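Side-chain contacts in carbonic anhydrase (Synechocystis sp., PDB 5SWC), which catalyses the reversible, zinc-dependent hydration of carbon dioxide, supplying CO2 to RuBisCO inside the carboxysome: residues 75-80 and 100-105; 85-90 and 94-99. One frame throughout, in Å; residues are numbered along the deposited sequence. Where two conformers were deposited one is given.

How the contacts relate
Helix 95-106 serves both contacts. Its later turns lie on strand 76-81 in contact 1, while its first turns meet the 85-90 loop in contact 2, which falls within the chain between the segments of contact 1. The contact centres are 11 Å apart, and the strand side chains of contact 1 also reach the helix segment of contact 2: F77 CE2 lies 3.3 Å from A99 O, and I79 CD1 3.7 Å from A99 CB. Neither contact supplies a ligand to the zinc ion, which is held by C58, H117 and C120. Contact 2 comes nearer, the I85 side chain about 9 Å from the metal against about 12 Å for that of I79. Both also touch the second subunit.

Contact 1: 75-80 and 100-105; sequences DLFVIR and MEYALV
F77 reaches from its strand into the angle between A103 and Y102 and meets them with different parts of its ring. CD2 and CE2 lie against the A103 methyl, with CB 3.7 Å from F77 CD2, whereas CE1 and CZ approach Y102, whose CD2 is 4.0 Å from F77 CE1. The methyl arrives obliquely to the phenylalanine ring. Y102 is met at its edge, close to its own ring plane, and the two aromatic side chains cross at about a right angle. With CG anti to the backbone N (chi1 -177°), F77 projects its ring out to the helix. This is the strand-helix packing of a beta-alpha-beta crossover in the beta-class carbonic anhydrase fold: strand 76-80 and helix 100-105 run nearly antiparallel (164°), their axes 9.7 Å apart, before the chain returns as parallel strand 111-117. Strand 53-58 lies between the two strands and bonds to the backbone of F77 and I79. An alanine in place of F77 would leave A103 CB and the Y102 edge without their aromatic neighbour, and would probably open a gap between strand and helix. Two residues on, I79 stretches its CG1 branch helixward, bringing CD1 to 3.8 Å from M100 N; the M100 side chain itself starts away from the strand. V78 and R80 form backbone hydrogen bonds to the second subunit, and Y102 packs on G121 of that subunit.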
# COMPACT_ATOMS: atom_id res chain seq x y z
N ASP A 75 33.99 -3.60 9.65
CA ASP A 75 33.43 -3.49 11.00
C ASP A 75 31.97 -3.07 11.05
O ASP A 75 31.24 -3.55 11.92
CB ASP A 75 34.24 -2.47 11.81
CG ASP A 75 35.63 -2.94 12.23
OD1 ASP A 75 36.02 -4.10 12.02
OD2 ASP A 75 36.34 -2.08 12.84
N LEU A 76 31.57 -2.12 10.20
CA LEU A 76 30.24 -1.48 10.31
C LEU A 76 29.42 -1.77 9.08
O LEU A 76 29.81 -1.41 7.96
CB LEU A 76 30.38 0.05 10.42
CG LEU A 76 31.24 0.59 11.58
CD1 LEU A 76 31.11 2.11 11.60
CD2 LEU A 76 30.84 0.01 12.91
N PHE A 77 28.27 -2.39 9.29
CA PHE A 77 27.26 -2.55 8.23
C PHE A 77 26.37 -1.32 8.36
O PHE A 77 25.86 -1.07 9.46
CB PHE A 77 26.48 -3.84 8.47
CG PHE A 77 25.47 -4.17 7.42
CD1 PHE A 77 25.77 -5.01 6.37
CD2 PHE A 77 24.16 -3.69 7.53
CE1 PHE A 77 24.80 -5.34 5.43
CE2 PHE A 77 23.18 -4.07 6.55
CZ PHE A 77 23.51 -4.87 5.56
N VAL A 78 26.20 -0.54 7.32
CA VAL A 78 25.71 0.83 7.45
C VAL A 78 24.43 1.06 6.63
O VAL A 78 24.39 0.76 5.43
CB VAL A 78 26.77 1.85 7.03
CG1 VAL A 78 26.23 3.24 7.15
CG2 VAL A 78 28.03 1.69 7.89
N ILE A 79 23.41 1.62 7.25
CA ILE A 79 22.21 2.13 6.61
C ILE A 79 22.27 3.64 6.64
O ILE A 79 22.49 4.19 7.71
CB ILE A 79 20.95 1.65 7.34
CG1 ILE A 79 20.80 0.12 7.21
CG2 ILE A 79 19.73 2.41 6.90
CD1 ILE A 79 19.70 -0.47 8.07
N ARG A 80 22.09 4.31 5.50
CA ARG A 80 22.02 5.76 5.50
C ARG A 80 20.87 6.28 4.70
O ARG A 80 20.68 5.88 3.55
CB ARG A 80 23.31 6.39 4.92
CG ARG A 80 24.54 5.98 5.70
CD ARG A 80 25.84 6.63 5.27
NE ARG A 80 25.82 8.05 5.57
CZ ARG A 80 26.85 8.88 5.35
NH1 ARG A 80 28.01 8.43 4.90
NH2 ARG A 80 26.68 10.17 5.58
N MET A 100 18.29 -4.03 7.78
CA MET A 100 18.41 -4.42 9.19
C MET A 100 18.22 -5.93 9.32
O MET A 100 18.97 -6.61 10.02
CB MET A 100 17.39 -3.63 10.04
CG MET A 100 17.30 -4.01 11.51
SD MET A 100 16.45 -5.59 11.83
CE MET A 100 14.78 -5.17 11.32
N GLU A 101 17.22 -6.48 8.62
CA GLU A 101 16.97 -7.92 8.70
C GLU A 101 18.17 -8.71 8.19
O GLU A 101 18.58 -9.71 8.78
CB GLU A 101 15.74 -8.28 7.88
CG GLU A 101 15.36 -9.74 8.01
CD GLU A 101 14.18 -10.06 7.15
OE1 GLU A 101 14.40 -10.14 5.95
OE2 GLU A 101 13.05 -10.20 7.67
N TYR A 102 18.75 -8.25 7.10
CA TYR A 102 19.96 -8.94 6.60
C TYR A 102 21.08 -8.92 7.64
O TYR A 102 21.71 -9.95 7.90
CB TYR A 102 20.41 -8.32 5.28
CG TYR A 102 21.49 -9.12 4.59
CD1 TYR A 102 21.18 -10.28 3.90
CD2 TYR A 102 22.81 -8.76 4.70
CE1 TYR A 102 22.19 -11.04 3.30
CE2 TYR A 102 23.79 -9.50 4.09
CZ TYR A 102 23.49 -10.62 3.40
OH TYR A 102 24.52 -11.37 2.83
N ALA A 103 21.30 -7.77 8.22
CA ALA A 103 22.35 -7.62 9.24
C ALA A 103 22.15 -8.55 10.45
O ALA A 103 23.08 -9.19 10.95
CB ALA A 103 22.41 -6.16 9.67
N LEU A 104 20.92 -8.61 10.94
CA LEU A 104 20.63 -9.41 12.12
C LEU A 104 20.53 -10.89 11.83
O LEU A 104 21.06 -11.71 12.58
CB LEU A 104 19.33 -8.93 12.77
CG LEU A 104 19.50 -7.92 13.90
CD1 LEU A 104 19.94 -6.61 13.30
CD2 LEU A 104 18.21 -7.75 14.67
N VAL A 105 19.89 -11.26 10.73
CA VAL A 105 19.58 -12.65 10.46
C VAL A 105 20.68 -13.35 9.65
O VAL A 105 21.09 -14.46 9.98
CB VAL A 105 18.22 -12.79 9.76
CG1 VAL A 105 17.95 -14.24 9.47
CG2 VAL A 105 17.14 -12.21 10.67

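Contact 2: 85-90 and 94-99; sequences IIPPYG and GGEGAA
E96, in the first turn of its helix, packs its aliphatic stem against I86 and P87. The two segments form the passage from strand to helix in the beta-alpha-beta crossover: an irregular loop lying against the start of helix 95-106. E96 CB is 4.0 Å from I86 CD1 and equally 4.0 Å from P87 CD, with both partners on its loop-facing side. The I86 and E96 side chains run alongside one another with opposite headings, whereas the P87 ring lies roughly perpendicular across the glutamate stem. The next carbon, E96 CG, lies 3.7 Å from I85 O; a bend at chi2 (80°) then turns the carboxylate off the line of the stem. No hydrogen bond joins the segments directly, but N81 links them: its ND2 donates to both I85 O and E96 OE2, probably holding the loop carbonyl and carboxylate in a set relation. Farther out on helix 162-181, Q177 OE1 accepts from I86 N and N180 ND2 donates to I86 O, while W142 of helix 137-143 packs against I85, P87 and E96. At the subunit boundary, G95 N donates a hydrogen bond to OE1 of E96 in the second subunit.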
# COMPACT_ATOMS: atom_id res chain seq x y z
N ILE A 85 16.17 7.53 9.82
CA ILE A 85 14.85 7.06 10.22
C ILE A 85 14.66 5.58 9.87
O ILE A 85 15.04 5.13 8.78
CB ILE A 85 13.76 7.93 9.51
CG1 ILE A 85 13.74 9.29 10.17
CG2 ILE A 85 12.40 7.26 9.56
CD1 ILE A 85 13.08 10.34 9.33
N ILE A 86 14.07 4.84 10.80
CA ILE A 86 13.65 3.44 10.58
C ILE A 86 12.14 3.41 10.77
O ILE A 86 11.66 3.55 11.88
CB ILE A 86 14.32 2.49 11.56
CG1 ILE A 86 15.87 2.56 11.42
CG2 ILE A 86 13.81 1.05 11.30
CD1 ILE A 86 16.40 2.08 10.13
N PRO A 87 11.38 3.20 9.68
CA PRO A 87 9.93 3.15 9.87
C PRO A 87 9.53 2.00 10.80
O PRO A 87 10.22 0.98 10.88
CB PRO A 87 9.39 2.95 8.43
CG PRO A 87 10.48 3.53 7.54
CD PRO A 87 11.75 3.14 8.27
N PRO A 88 8.39 2.12 11.45
CA PRO A 88 7.85 0.95 12.18
C PRO A 88 7.68 -0.24 11.25
O PRO A 88 7.50 -0.10 10.02
CB PRO A 88 6.49 1.44 12.67
CG PRO A 88 6.63 2.96 12.71
CD PRO A 88 7.46 3.27 11.53
N TYR A 89 7.72 -1.43 11.83
CA TYR A 89 7.58 -2.66 11.10
C TYR A 89 6.29 -2.70 10.31
O TYR A 89 5.20 -2.55 10.89
CB TYR A 89 7.65 -3.84 12.07
CG TYR A 89 7.35 -5.18 11.48
CD1 TYR A 89 8.11 -5.66 10.41
CD2 TYR A 89 6.33 -5.95 11.98
CE1 TYR A 89 7.82 -6.91 9.86
CE2 TYR A 89 6.02 -7.19 11.43
CZ TYR A 89 6.81 -7.65 10.38
OH TYR A 89 6.46 -8.91 9.86
N GLY A 90 6.38 -2.94 9.02
CA GLY A 90 5.21 -3.02 8.13
C GLY A 90 4.80 -1.71 7.56
O GLY A 90 3.90 -1.69 6.68
N GLY A 94 10.74 0.24 1.58
CA GLY A 94 12.05 0.64 1.05
C GLY A 94 13.14 -0.19 1.69
O GLY A 94 12.92 -1.34 2.11
N GLY A 95 14.35 0.36 1.73
CA GLY A 95 15.49 -0.46 2.06
C GLY A 95 15.74 -0.75 3.52
O GLY A 95 16.50 -1.68 3.83
N GLU A 96 15.16 0.06 4.39
CA GLU A 96 15.57 0.05 5.79
C GLU A 96 15.36 -1.26 6.51
O GLU A 96 16.29 -1.84 7.07
CB GLU A 96 14.82 1.20 6.52
CG GLU A 96 15.33 2.58 6.15
CD GLU A 96 14.83 3.15 4.85
OE1 GLU A 96 13.85 2.65 4.26
OE2 GLU A 96 15.47 4.12 4.39
N GLY A 97 14.13 -1.72 6.52
CA GLY A 97 13.83 -2.94 7.24
C GLY A 97 14.58 -4.12 6.69
O GLY A 97 15.08 -4.93 7.45
N ALA A 98 14.65 -4.24 5.37
CA ALA A 98 15.40 -5.29 4.72
C ALA A 98 16.86 -5.30 5.11
O ALA A 98 17.46 -6.36 5.34
CB ALA A 98 15.26 -5.16 3.22
N ALA A 99 17.49 -4.14 5.13
CA ALA A 99 18.91 -4.06 5.46
C ALA A 99 19.16 -4.49 6.90
O ALA A 99 20.10 -5.20 7.20
CB ALA A 99 19.44 -2.71 5.19